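Local coordinates for protein MJ1225 (Methanocaldococcus jannaschii, PDB 3KH5) that is of unknown function but binds AMP and ADP through its CBS repeats, probably as an archaeal homologue of the AMPK gamma subunit, at residues A[17-22]-A[40-45]; A[161-166]-A[182-187]; A[188-193]-A[256-261]. One frame throughout, in Å; residues are numbered along the deposited sequence.

How the contacts relate
Contacts 1 and 2 are the same piece of architecture in two CBS repeats: each ties the loop before a helix to the strand after it. They lie on opposite sides of the chain's centre, their own centres about 38 Å apart. Contact 3 sits beside contact 2, about 10 Å between centres, and joins the third repeat to the fourth. Strands 181-186 and 189-195 link the two, with Val-184 N and Gly-192 O 2.8 Å apart in a probable hydrogen bond. The side chain of Leu-182 in contact 2 comes within about 4 Å of a bound ADP, Ile-193 and Ala-256 of contact 3 touch AMP, and the side chain of Val-40 of contact 1 is about 9 Å from a bound ADP.

Contact 1 (A[17-22]-A[40-45]); sequences VYPTTT and VVNAGN
Val-17 and Val-41 are joined by the one hydrogen bond between these segments: Val-41 N gives its hydrogen to Val-17 O over 3.0 Å, nearly straight at 166°. Two weaker CA-H...O contacts flank it. Val-40 CA reaches the same Val-17 O at 3.3 Å, so this carbonyl is gripped twice, and Tyr-18 CA approaches Val-41 O.

Because Val-17 also bonds to Pro-39 through its backbone, it is paired with the residues on either side of Val-40, the pattern of a parallel bridge. Helix 23-33 lies between the two chain pieces, so this single bridge stands where the first strand of the beta-alpha-beta opening of a CBS repeat would lie; strand 48-53 then pairs with 37-41 on its other edge.

Apolar packing surrounds the bridge. Val-17 CG2 meets Val-40 CG2 at 3.8 Å, the two side chains crossing obliquely. The other branch of Val-40, CG1, stands anti to its backbone N (chi1 -174°), which puts it against the Tyr-18 to Pro-19 peptide, 3.5 Å from Pro-19 N. Pro-19 CD, next to that nitrogen in the ring, packs on Val-41 O. The Tyr-18 ring lies beside the end of the strand: Val-41 O is near the ring plane at the edge, 3.3 Å from Tyr-18 CD1, and the short Ala-43 side chain lets the ring come close, its CB 3.7 Å from Tyr-18 CD1.

Polar side chains shape the loops. Residues Tyr-18 to Thr-21 form a type I turn, whose second position suits the fixed phi of Pro-19. Thr-21 OG1 accepts Tyr-18 N at 3.0 Å, bracing the turn from within, while Thr-22 caps Lys-25 N at the start of helix 23-33. Across the way, Asn-45 ND2 donates to a lone pair of Asn-42 OD1.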
ATOM      1  N   VAL A  17      -8.599 -13.161   4.949  1.00 33.10           N
ATOM      2  CA  VAL A  17      -7.948 -14.292   5.619  1.00 32.36           C
ATOM      3  C   VAL A  17      -8.454 -14.420   7.071  1.00 32.27           C
ATOM      4  O   VAL A  17      -9.220 -13.575   7.546  1.00 32.28           O
ATOM      5  CB  VAL A  17      -6.390 -14.198   5.570  1.00 32.09           C
ATOM      6  CG1 VAL A  17      -5.889 -14.183   4.128  1.00 31.77           C
ATOM      7  CG2 VAL A  17      -5.880 -12.979   6.338  1.00 31.51           C
ATOM      8  N   TYR A  18      -8.031 -15.483   7.759  1.00 32.18           N
ATOM      9  CA  TYR A  18      -8.398 -15.730   9.163  1.00 32.08           C
ATOM     10  C   TYR A  18      -7.199 -15.520  10.071  1.00 31.73           C
ATOM     11  O   TYR A  18      -6.066 -15.522   9.590  1.00 31.67           O
ATOM     12  CB  TYR A  18      -8.937 -17.152   9.331  1.00 32.33           C
ATOM     13  CG  TYR A  18      -9.966 -17.479   8.294  1.00 33.49           C
ATOM     14  CD1 TYR A  18     -11.245 -16.928   8.359  1.00 34.74           C
ATOM     15  CD2 TYR A  18      -9.653 -18.299   7.214  1.00 34.63           C
ATOM     16  CE1 TYR A  18     -12.196 -17.207   7.385  1.00 36.21           C
ATOM     17  CE2 TYR A  18     -10.594 -18.588   6.237  1.00 36.07           C
ATOM     18  CZ  TYR A  18     -11.864 -18.039   6.328  1.00 36.69           C
ATOM     19  OH  TYR A  18     -12.798 -18.323   5.359  1.00 37.87           O
ATOM     20  N   PRO A  19      -7.434 -15.339  11.392  1.00 31.48           N
ATOM     21  CA  PRO A  19      -6.311 -15.123  12.306  1.00 31.45           C
ATOM     22  C   PRO A  19      -5.307 -16.270  12.291  1.00 31.55           C
ATOM     23  O   PRO A  19      -4.114 -16.045  12.517  1.00 31.26           O
ATOM     24  CB  PRO A  19      -6.985 -15.044  13.685  1.00 31.48           C
ATOM     25  CG  PRO A  19      -8.369 -14.614  13.400  1.00 31.53           C
ATOM     26  CD  PRO A  19      -8.731 -15.234  12.088  1.00 31.47           C
ATOM     27  N   THR A  20      -5.785 -17.480  12.015  1.00 31.74           N
ATOM     28  CA  THR A  20      -4.922 -18.663  11.998  1.00 32.16           C
ATOM     29  C   THR A  20      -4.334 -18.999  10.619  1.00 31.99           C
ATOM     30  O   THR A  20      -3.536 -19.933  10.497  1.00 32.24           O
ATOM     31  CB  THR A  20      -5.633 -19.902  12.587  1.00 32.18           C
ATOM     32  OG1 THR A  20      -6.921 -20.052  11.979  1.00 32.90           O
ATOM     33  CG2 THR A  20      -5.801 -19.760  14.093  1.00 32.70           C
ATOM     34  N   THR A  21      -4.734 -18.255   9.589  1.00 31.83           N
ATOM     35  CA  THR A  21      -4.090 -18.350   8.280  1.00 31.51           C
ATOM     36  C   THR A  21      -2.619 -17.964   8.465  1.00 31.26           C
ATOM     37  O   THR A  21      -2.324 -16.962   9.116  1.00 31.25           O
ATOM     38  CB  THR A  21      -4.770 -17.400   7.267  1.00 31.58           C
ATOM     39  OG1 THR A  21      -6.167 -17.711   7.182  1.00 32.01           O
ATOM     40  CG2 THR A  21      -4.148 -17.520   5.879  1.00 31.25           C
ATOM     41  N   THR A  22      -1.700 -18.765   7.926  1.00 30.90           N
ATOM     42  CA  THR A  22      -0.270 -18.457   8.040  1.00 30.63           C
ATOM     43  C   THR A  22       0.081 -17.204   7.254  1.00 30.95           C
ATOM     44  O   THR A  22      -0.601 -16.861   6.285  1.00 30.78           O
ATOM     45  CB  THR A  22       0.640 -19.604   7.526  1.00 30.47           C
ATOM     46  OG1 THR A  22       0.412 -19.808   6.127  1.00 29.64           O
ATOM     47  CG2 THR A  22       0.386 -20.900   8.280  1.00 30.26           C
ATOM     48  N   VAL A  40      -8.842  -9.339   8.160  1.00 31.98           N
ATOM     49  CA  VAL A  40      -8.754 -10.586   8.887  1.00 32.30           C
ATOM     50  C   VAL A  40     -10.072 -10.730   9.649  1.00 33.29           C
ATOM     51  O   VAL A  40     -10.476  -9.836  10.402  1.00 33.29           O
ATOM     52  CB  VAL A  40      -7.511 -10.631   9.809  1.00 32.04           C
ATOM     53  CG1 VAL A  40      -7.371 -12.001  10.452  1.00 31.20           C
ATOM     54  CG2 VAL A  40      -6.243 -10.302   9.016  1.00 31.49           C
ATOM     55  N   VAL A  41     -10.759 -11.841   9.403  1.00 34.50           N
ATOM     56  CA  VAL A  41     -12.085 -12.079   9.972  1.00 35.81           C
ATOM     57  C   VAL A  41     -12.148 -13.423  10.712  1.00 37.19           C
ATOM     58  O   VAL A  41     -11.366 -14.330  10.417  1.00 37.05           O
ATOM     59  CB  VAL A  41     -13.193 -12.038   8.876  1.00 35.72           C
ATOM     60  CG1 VAL A  41     -13.272 -10.667   8.207  1.00 35.30           C
ATOM     61  CG2 VAL A  41     -13.020 -13.163   7.844  1.00 35.43           C
ATOM     62  N   ASN A  42     -13.068 -13.554  11.666  1.00 39.08           N
ATOM     63  CA  ASN A  42     -13.367 -14.867  12.254  1.00 41.20           C
ATOM     64  C   ASN A  42     -14.071 -15.766  11.236  1.00 42.44           C
ATOM     65  O   ASN A  42     -14.849 -15.273  10.413  1.00 42.55           O
ATOM     66  CB  ASN A  42     -14.255 -14.728  13.487  1.00 41.22           C
ATOM     67  CG  ASN A  42     -13.599 -13.946  14.603  1.00 41.85           C
ATOM     68  OD1 ASN A  42     -14.252 -13.156  15.285  1.00 42.62           O
ATOM     69  ND2 ASN A  42     -12.303 -14.161  14.800  1.00 41.80           N
ATOM     70  N   ALA A  43     -13.830 -17.080  11.316  1.00 44.20           N
ATOM     71  CA  ALA A  43     -14.320 -18.016  10.271  1.00 45.84           C
ATOM     72  C   ALA A  43     -15.817 -18.447  10.176  1.00 46.87           C
ATOM     73  O   ALA A  43     -16.313 -18.592   9.054  1.00 47.15           O
ATOM     74  CB  ALA A  43     -13.413 -19.269  10.233  1.00 45.85           C
ATOM     75  N   GLY A  44     -16.572 -18.620  11.260  1.00 47.79           N
ATOM     76  CA  GLY A  44     -16.504 -17.883  12.498  1.00 48.63           C
ATOM     77  C   GLY A  44     -17.840 -17.161  12.382  1.00 49.00           C
ATOM     78  O   GLY A  44     -18.827 -17.732  11.872  1.00 49.19           O
ATOM     79  N   ASN A  45     -17.863 -15.903  12.807  1.00 49.02           N
ATOM     80  CA  ASN A  45     -19.022 -15.019  12.633  1.00 48.75           C
ATOM     81  C   ASN A  45     -18.783 -13.893  11.614  1.00 48.14           C
ATOM     82  O   ASN A  45     -19.601 -12.974  11.494  1.00 48.17           O
ATOM     83  CB  ASN A  45     -19.396 -14.412  13.984  1.00 48.99           C
ATOM     84  CG  ASN A  45     -18.174 -13.997  14.797  1.00 49.43           C
ATOM     85  OD1 ASN A  45     -18.159 -14.129  16.020  1.00 49.88           O
ATOM     86  ND2 ASN A  45     -17.140 -13.506  14.120  1.00 49.54           N
TER

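Contact 2 (A[161-166]-A[182-187]); sequences ATPGER and LPVVSE. With SO4 (sulfate ion), chain G.
The bridge between Ala-161 and Val-184 belongs to the beta-alpha-beta opening of the third CBS repeat, its first strand reduced to this one pairing. Two backbone bonds make it parallel. Ala-161 N donates to Pro-183 O at 2.9 Å and 171°, and Val-185 N donates to Ala-161 O at 2.9 Å, tilted from the carbonyl plane. Proline lacks an N-H, but here Pro-183 serves through its carbonyl alone. Ala-161 CB, small enough for this place, lies 4.3 Å from Leu-182 CD1, with Val-184 CG2 slightly farther off.

In Val-184 a chi1 near -170° swings CG1 away from the backbone N and against the Thr-162 to Pro-163 peptide, 3.4 Å from Pro-163 N. The proline ring lies alongside the strand, its CG meeting Ser-186 CB and its CD nearing Val-185 O. Thr-162 CG2 lies 3.4 Å from Val-185 O; its other branch, OG1, donates to O1 of a sulfate probably taken from the crystallisation liquor, whose position is doubtful because it crowds Gly-164. Pro-163 also suits the second place of the type I turn closed by Glu-165 N to Thr-162 O, which Glu-165 OE1 braces by accepting Thr-162 N through its anti lone pair (2.7 Å).

Helix 167-177 follows directly and covers Leu-182 with Val-170, Thr-173 and Met-174. On its other edge strand 181-186 pairs with strand 189-195, whose Val-191 packs on Pro-163 and Ser-186.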
ATOM      1  N   ALA A 161      14.246   7.101  -2.246  1.00 39.99           N
ATOM      2  CA  ALA A 161      15.251   6.037  -2.181  1.00 39.82           C
ATOM      3  C   ALA A 161      16.314   6.311  -3.242  1.00 39.81           C
ATOM      4  O   ALA A 161      16.129   7.201  -4.072  1.00 39.74           O
ATOM      5  CB  ALA A 161      14.603   4.678  -2.402  1.00 39.80           C
ATOM      6  N   THR A 162      17.429   5.580  -3.215  1.00 39.89           N
ATOM      7  CA  THR A 162      18.424   5.680  -4.294  1.00 39.99           C
ATOM      8  C   THR A 162      18.681   4.313  -4.946  1.00 39.90           C
ATOM      9  O   THR A 162      18.387   3.279  -4.341  1.00 39.69           O
ATOM     10  CB  THR A 162      19.756   6.344  -3.840  1.00 40.15           C
ATOM     11  OG1 THR A 162      20.421   5.513  -2.881  1.00 40.28           O
ATOM     12  CG2 THR A 162      19.523   7.735  -3.255  1.00 40.20           C
ATOM     13  N   PRO A 163      19.219   4.305  -6.187  1.00 39.89           N
ATOM     14  CA  PRO A 163      19.405   3.043  -6.927  1.00 39.88           C
ATOM     15  C   PRO A 163      20.271   2.013  -6.184  1.00 39.83           C
ATOM     16  O   PRO A 163      20.097   0.802  -6.371  1.00 39.73           O
ATOM     17  CB  PRO A 163      20.098   3.483  -8.226  1.00 39.91           C
ATOM     18  CG  PRO A 163      19.799   4.947  -8.356  1.00 39.93           C
ATOM     19  CD  PRO A 163      19.668   5.479  -6.964  1.00 39.92           C
ATOM     20  N   GLY A 164      21.172   2.504  -5.335  1.00 39.70           N
ATOM     21  CA  GLY A 164      22.124   1.663  -4.609  1.00 39.62           C
ATOM     22  C   GLY A 164      21.707   1.197  -3.227  1.00 39.53           C
ATOM     23  O   GLY A 164      22.377   0.347  -2.641  1.00 39.49           O
ATOM     24  N   GLU A 165      20.612   1.738  -2.696  1.00 39.40           N
ATOM     25  CA  GLU A 165      20.130   1.323  -1.379  1.00 39.32           C
ATOM     26  C   GLU A 165      19.724  -0.142  -1.353  1.00 39.05           C
ATOM     27  O   GLU A 165      19.116  -0.640  -2.300  1.00 39.04           O
ATOM     28  CB  GLU A 165      18.944   2.174  -0.952  1.00 39.46           C
ATOM     29  CG  GLU A 165      19.331   3.454  -0.272  1.00 40.27           C
ATOM     30  CD  GLU A 165      18.128   4.195   0.233  1.00 41.21           C
ATOM     31  OE1 GLU A 165      17.510   4.931  -0.558  1.00 41.75           O
ATOM     32  OE2 GLU A 165      17.794   4.042   1.423  1.00 41.73           O
ATOM     33  N   ARG A 166      20.069  -0.820  -0.261  1.00 38.86           N
ATOM     34  CA  ARG A 166      19.662  -2.203  -0.038  1.00 38.83           C
ATOM     35  C   ARG A 166      18.182  -2.230   0.379  1.00 38.33           C
ATOM     36  O   ARG A 166      17.683  -1.273   0.982  1.00 38.23           O
ATOM     37  CB  ARG A 166      20.563  -2.865   1.023  1.00 39.19           C
ATOM     38  CG  ARG A 166      22.098  -2.878   0.697  1.00 41.28           C
ATOM     39  CD  ARG A 166      22.924  -3.309   1.941  1.00 45.56           C
ATOM     40  NE  ARG A 166      24.369  -3.493   1.706  1.00 49.27           N
ATOM     41  CZ  ARG A 166      25.325  -2.651   2.110  1.00 51.34           C
ATOM     42  NH1 ARG A 166      25.013  -1.535   2.765  1.00 52.16           N
ATOM     43  NH2 ARG A 166      26.601  -2.923   1.848  1.00 52.14           N
ATOM     44  N   LEU A 182       8.118   5.067  -2.930  1.00 32.31           N
ATOM     45  CA  LEU A 182       9.251   5.974  -2.877  1.00 32.55           C
ATOM     46  C   LEU A 182       9.786   6.204  -4.285  1.00 32.76           C
ATOM     47  O   LEU A 182      10.072   5.243  -5.005  1.00 32.70           O
ATOM     48  CB  LEU A 182      10.359   5.412  -1.974  1.00 32.51           C
ATOM     49  CG  LEU A 182      10.022   5.076  -0.512  1.00 32.63           C
ATOM     50  CD1 LEU A 182      11.233   4.476   0.191  1.00 32.71           C
ATOM     51  CD2 LEU A 182       9.509   6.290   0.261  1.00 32.63           C
ATOM     52  N   PRO A 183       9.896   7.479  -4.693  1.00 33.09           N
ATOM     53  CA  PRO A 183      10.631   7.761  -5.922  1.00 33.58           C
ATOM     54  C   PRO A 183      12.104   7.392  -5.735  1.00 34.35           C
ATOM     55  O   PRO A 183      12.645   7.566  -4.635  1.00 34.25           O
ATOM     56  CB  PRO A 183      10.480   9.279  -6.085  1.00 33.48           C
ATOM     57  CG  PRO A 183       9.295   9.652  -5.252  1.00 32.95           C
ATOM     58  CD  PRO A 183       9.302   8.695  -4.106  1.00 33.05           C
ATOM     59  N   VAL A 184      12.733   6.852  -6.775  1.00 35.51           N
ATOM     60  CA  VAL A 184      14.163   6.559  -6.717  1.00 36.80           C
ATOM     61  C   VAL A 184      14.875   7.696  -7.445  1.00 38.27           C
ATOM     62  O   VAL A 184      14.544   8.019  -8.589  1.00 38.34           O
ATOM     63  CB  VAL A 184      14.514   5.166  -7.303  1.00 36.51           C
ATOM     64  CG1 VAL A 184      15.960   4.808  -7.011  1.00 36.28           C
ATOM     65  CG2 VAL A 184      13.579   4.088  -6.743  1.00 36.39           C
ATOM     66  N   VAL A 185      15.822   8.322  -6.755  1.00 40.17           N
ATOM     67  CA  VAL A 185      16.457   9.551  -7.224  1.00 42.16           C
ATOM     68  C   VAL A 185      17.971   9.366  -7.213  1.00 43.58           C
ATOM     69  O   VAL A 185      18.521   8.792  -6.273  1.00 43.67           O
ATOM     70  CB  VAL A 185      16.040  10.760  -6.338  1.00 42.07           C
ATOM     71  CG1 VAL A 185      16.843  12.011  -6.682  1.00 42.17           C
ATOM     72  CG2 VAL A 185      14.548  11.037  -6.485  1.00 42.26           C
ATOM     73  N   SER A 186      18.632   9.839  -8.266  1.00 45.39           N
ATOM     74  CA  SER A 186      20.086   9.763  -8.384  1.00 47.16           C
ATOM     75  C   SER A 186      20.597  11.097  -8.914  1.00 48.28           C
ATOM     76  O   SER A 186      20.190  11.523  -9.998  1.00 48.34           O
ATOM     77  CB  SER A 186      20.470   8.630  -9.342  1.00 47.12           C
ATOM     78  OG  SER A 186      21.878   8.442  -9.379  1.00 47.53           O
ATOM     79  N   GLU A 187      21.475  11.759  -8.153  1.00 49.69           N
ATOM     80  CA  GLU A 187      21.991  13.087  -8.526  1.00 51.03           C
ATOM     81  C   GLU A 187      20.831  14.055  -8.811  1.00 51.16           C
ATOM     82  O   GLU A 187      20.806  14.720  -9.857  1.00 51.36           O
ATOM     83  CB  GLU A 187      22.927  12.988  -9.748  1.00 51.37           C
ATOM     84  CG  GLU A 187      24.411  12.746  -9.440  1.00 53.19           C
ATOM     85  CD  GLU A 187      25.303  13.901  -9.892  1.00 55.33           C
ATOM     86  OE1 GLU A 187      25.589  13.998 -11.108  1.00 55.92           O
ATOM     87  OE2 GLU A 187      25.724  14.702  -9.030  1.00 55.99           O
TER
HETATM   88  S   SO4 G 285      23.457   5.208  -5.392  1.00 53.87           S
HETATM   89  O1  SO4 G 285      23.140   6.028  -4.224  1.00 53.87           O
HETATM   90  O2  SO4 G 285      24.725   4.517  -5.180  1.00 54.17           O
HETATM   91  O3  SO4 G 285      22.408   4.219  -5.602  1.00 53.90           O
HETATM   92  O4  SO4 G 285      23.548   6.051  -6.581  1.00 53.97           O

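Contact 3 (A[188-193]-A[256-261]); sequences GRLVGI and ALPVVD. With AMP (adenosine monophosphate), chain C.
Leu-190 reaches across to Pro-258 and Val-260, and its side chain is met almost from the start. Leu-190 CB stands 4.1 Å from Val-260 CG1. The side chain is extended at chi1 (-175°), which carries the branch point CG to the facing strand. There the two methyls divide the work: CD1 lies 4.0 Å from Pro-258 CB, while CD2 wedges between Val-260 CG1, at 3.7 Å, and Pro-258 CB. A long branched residue suits this place because the strand axes stay 8.9 Å apart at their closest, too far for backbone pairing. The strands run roughly antiparallel, at 150°, and meet mainly through apolar side chains.

Ile-193, further along the same strand, uses CD1 on two partners. It touches Pro-258 CG at 4.1 Å and stands over the adenine face of AMP, 3.8 Å from N7, with CG2 over the same face near C4. Pro-258, compact and rigid, is thus shared by Leu-190 and Ile-193. Beside it Ala-256 gives its carbonyl to adenine: AMP N6 donates to Ala-256 O at 3.0 Å and 158°, a backbone reading of the amino group.

Between Leu-190 and Ile-193, Val-191 and Gly-192 both face Val-184 in a classic beta bulge. Arg-181, Thr-195, Asp-198 and Ile-234 add hydrogen bonds to AMP, which lies in the cleft between two paired CBS repeats, as in other Bateman modules.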
ATOM      1  N   GLY A 188      19.863  14.106  -7.891  1.00 51.17           N
ATOM      2  CA  GLY A 188      18.688  14.986  -8.036  1.00 50.90           C
ATOM      3  C   GLY A 188      17.639  14.641  -9.095  1.00 50.62           C
ATOM      4  O   GLY A 188      16.602  15.307  -9.174  1.00 50.71           O
ATOM      5  N   ARG A 189      17.900  13.611  -9.904  1.00 50.10           N
ATOM      6  CA  ARG A 189      17.002  13.185 -10.992  1.00 49.51           C
ATOM      7  C   ARG A 189      16.206  11.924 -10.656  1.00 48.29           C
ATOM      8  O   ARG A 189      16.757  10.985 -10.076  1.00 47.96           O
ATOM      9  CB  ARG A 189      17.817  12.893 -12.263  1.00 50.01           C
ATOM     10  CG  ARG A 189      17.904  14.039 -13.283  1.00 52.19           C
ATOM     11  CD  ARG A 189      18.793  15.170 -12.740  1.00 55.94           C
ATOM     12  NE  ARG A 189      18.792  16.315 -13.652  1.00 58.77           N
ATOM     13  CZ  ARG A 189      19.216  17.535 -13.294  1.00 60.34           C
ATOM     14  NH1 ARG A 189      19.670  17.771 -12.040  1.00 60.89           N
ATOM     15  NH2 ARG A 189      19.191  18.520 -14.190  1.00 60.91           N
ATOM     16  N   LEU A 190      14.927  11.893 -11.044  1.00 46.87           N
ATOM     17  CA  LEU A 190      14.101  10.684 -10.934  1.00 45.36           C
ATOM     18  C   LEU A 190      14.629   9.608 -11.872  1.00 44.32           C
ATOM     19  O   LEU A 190      14.790   9.849 -13.071  1.00 44.30           O
ATOM     20  CB  LEU A 190      12.636  10.981 -11.278  1.00 45.40           C
ATOM     21  CG  LEU A 190      11.612   9.856 -11.101  1.00 44.98           C
ATOM     22  CD1 LEU A 190      11.336   9.571  -9.636  1.00 44.46           C
ATOM     23  CD2 LEU A 190      10.328  10.188 -11.817  1.00 44.82           C
ATOM     24  N   VAL A 191      14.898   8.425 -11.330  1.00 42.70           N
ATOM     25  CA  VAL A 191      15.472   7.341 -12.128  1.00 41.17           C
ATOM     26  C   VAL A 191      14.639   6.066 -12.037  1.00 39.74           C
ATOM     27  O   VAL A 191      14.913   5.084 -12.734  1.00 39.71           O
ATOM     28  CB  VAL A 191      16.957   7.068 -11.760  1.00 41.30           C
ATOM     29  CG1 VAL A 191      17.859   8.184 -12.285  1.00 41.40           C
ATOM     30  CG2 VAL A 191      17.137   6.896 -10.258  1.00 41.36           C
ATOM     31  N   GLY A 192      13.619   6.101 -11.184  1.00 38.02           N
ATOM     32  CA  GLY A 192      12.712   4.978 -10.992  1.00 35.86           C
ATOM     33  C   GLY A 192      11.703   5.189  -9.876  1.00 34.36           C
ATOM     34  O   GLY A 192      11.625   6.265  -9.283  1.00 34.25           O
ATOM     35  N   ILE A 193      10.920   4.151  -9.605  1.00 33.08           N
ATOM     36  CA  ILE A 193      10.004   4.124  -8.468  1.00 31.77           C
ATOM     37  C   ILE A 193      10.027   2.717  -7.860  1.00 31.42           C
ATOM     38  O   ILE A 193      10.202   1.725  -8.572  1.00 31.23           O
ATOM     39  CB  ILE A 193       8.560   4.553  -8.873  1.00 31.64           C
ATOM     40  CG1 ILE A 193       7.700   4.879  -7.638  1.00 31.22           C
ATOM     41  CG2 ILE A 193       7.897   3.507  -9.786  1.00 30.94           C
ATOM     42  CD1 ILE A 193       6.418   5.662  -7.942  1.00 31.24           C
ATOM     43  N   ALA A 256       0.205   6.846  -6.766  1.00 34.80           N
ATOM     44  CA  ALA A 256       1.172   7.931  -6.614  1.00 34.65           C
ATOM     45  C   ALA A 256       1.947   8.235  -7.895  1.00 34.66           C
ATOM     46  O   ALA A 256       2.460   7.325  -8.550  1.00 34.63           O
ATOM     47  CB  ALA A 256       2.144   7.615  -5.476  1.00 34.54           C
ATOM     48  N   LEU A 257       2.024   9.519  -8.243  1.00 34.76           N
ATOM     49  CA  LEU A 257       2.896   9.984  -9.321  1.00 34.90           C
ATOM     50  C   LEU A 257       3.933  10.969  -8.770  1.00 35.39           C
ATOM     51  O   LEU A 257       3.569  11.945  -8.107  1.00 35.06           O
ATOM     52  CB  LEU A 257       2.091  10.646 -10.452  1.00 34.92           C
ATOM     53  CG  LEU A 257       1.151   9.838 -11.359  1.00 34.96           C
ATOM     54  CD1 LEU A 257      -0.027   9.241 -10.591  1.00 34.99           C
ATOM     55  CD2 LEU A 257       0.627  10.722 -12.488  1.00 35.39           C
ATOM     56  N   PRO A 258       5.232  10.701  -9.016  1.00 36.11           N
ATOM     57  CA  PRO A 258       6.275  11.687  -8.747  1.00 37.04           C
ATOM     58  C   PRO A 258       6.041  12.905  -9.638  1.00 38.22           C
ATOM     59  O   PRO A 258       5.666  12.747 -10.801  1.00 38.09           O
ATOM     60  CB  PRO A 258       7.562  10.959  -9.160  1.00 36.88           C
ATOM     61  CG  PRO A 258       7.228   9.510  -9.025  1.00 36.43           C
ATOM     62  CD  PRO A 258       5.798   9.416  -9.464  1.00 36.10           C
ATOM     63  N   VAL A 259       6.217  14.101  -9.086  1.00 39.84           N
ATOM     64  CA  VAL A 259       6.083  15.337  -9.856  1.00 41.66           C
ATOM     65  C   VAL A 259       7.483  15.775 -10.274  1.00 43.17           C
ATOM     66  O   VAL A 259       8.370  15.949  -9.429  1.00 43.09           O
ATOM     67  CB  VAL A 259       5.354  16.452  -9.060  1.00 41.52           C
ATOM     68  CG1 VAL A 259       5.036  17.644  -9.954  1.00 41.57           C
ATOM     69  CG2 VAL A 259       4.079  15.909  -8.422  1.00 41.49           C
ATOM     70  N   VAL A 260       7.682  15.921 -11.581  1.00 45.42           N
ATOM     71  CA  VAL A 260       9.007  16.219 -12.115  1.00 47.80           C
ATOM     72  C   VAL A 260       9.079  17.429 -13.040  1.00 49.63           C
ATOM     73  O   VAL A 260       8.076  17.896 -13.596  1.00 49.86           O
ATOM     74  CB  VAL A 260       9.653  15.000 -12.853  1.00 47.63           C
ATOM     75  CG1 VAL A 260       9.802  13.806 -11.916  1.00 47.62           C
ATOM     76  CG2 VAL A 260       8.855  14.626 -14.107  1.00 47.68           C
ATOM     77  N   ASP A 261      10.319  17.897 -13.185  1.00 51.95           N
ATOM     78  CA  ASP A 261      10.758  18.874 -14.170  1.00 54.21           C
ATOM     79  C   ASP A 261      10.760  18.249 -15.547  1.00 55.45           C
ATOM     80  O   ASP A 261      10.621  17.026 -15.688  1.00 55.62           O
ATOM     81  CB  ASP A 261      12.214  19.243 -13.877  1.00 54.30           C
ATOM     82  CG  ASP A 261      12.358  20.510 -13.071  1.00 54.99           C
ATOM     83  OD1 ASP A 261      13.495  21.026 -12.988  1.00 55.41           O
ATOM     84  OD2 ASP A 261      11.346  21.003 -12.523  1.00 55.61           O
TER
HETATM   85  P   AMP C 282       1.293  -0.210  -6.111  1.00 51.11           P
HETATM   86  O1P AMP C 282       0.098  -1.085  -6.002  1.00 51.58           O
HETATM   87  O2P AMP C 282       2.145  -0.215  -4.739  1.00 51.23           O
HETATM   88  O3P AMP C 282       0.899   1.344  -6.355  1.00 51.12           O
HETATM   89  O5' AMP C 282       2.313  -0.638  -7.272  1.00 49.83           O
HETATM   90  C5' AMP C 282       2.046  -1.702  -8.218  1.00 47.18           C
HETATM   91  C4' AMP C 282       3.076  -1.655  -9.349  1.00 44.98           C
HETATM   92  O4' AMP C 282       2.901  -0.353  -9.978  1.00 43.42           O
HETATM   93  C3' AMP C 282       4.476  -1.676  -8.705  1.00 44.30           C
HETATM   94  O3' AMP C 282       5.385  -2.476  -9.489  1.00 44.98           O
HETATM   95  C2' AMP C 282       4.900  -0.209  -8.750  1.00 43.00           C
HETATM   96  O2' AMP C 282       6.320  -0.108  -8.902  1.00 43.01           O
HETATM   97  C1' AMP C 282       4.177   0.305  -9.998  1.00 41.73           C
HETATM   98  N9  AMP C 282       3.942   1.779  -9.959  1.00 39.34           N
HETATM   99  C8  AMP C 282       3.391   2.477  -8.962  1.00 38.26           C
HETATM  100  N7  AMP C 282       3.347   3.769  -9.286  1.00 37.07           N
HETATM  101  C5  AMP C 282       3.876   3.891 -10.499  1.00 36.71           C
HETATM  102  C6  AMP C 282       4.095   4.971 -11.340  1.00 36.16           C
HETATM  103  N6  AMP C 282       3.747   6.198 -10.959  1.00 35.47           N
HETATM  104  N1  AMP C 282       4.663   4.753 -12.541  1.00 36.38           N
HETATM  105  C2  AMP C 282       5.014   3.529 -12.929  1.00 36.23           C
HETATM  106  N3  AMP C 282       4.817   2.476 -12.148  1.00 36.57           N
HETATM  107  C4  AMP C 282       4.252   2.628 -10.934  1.00 37.74           C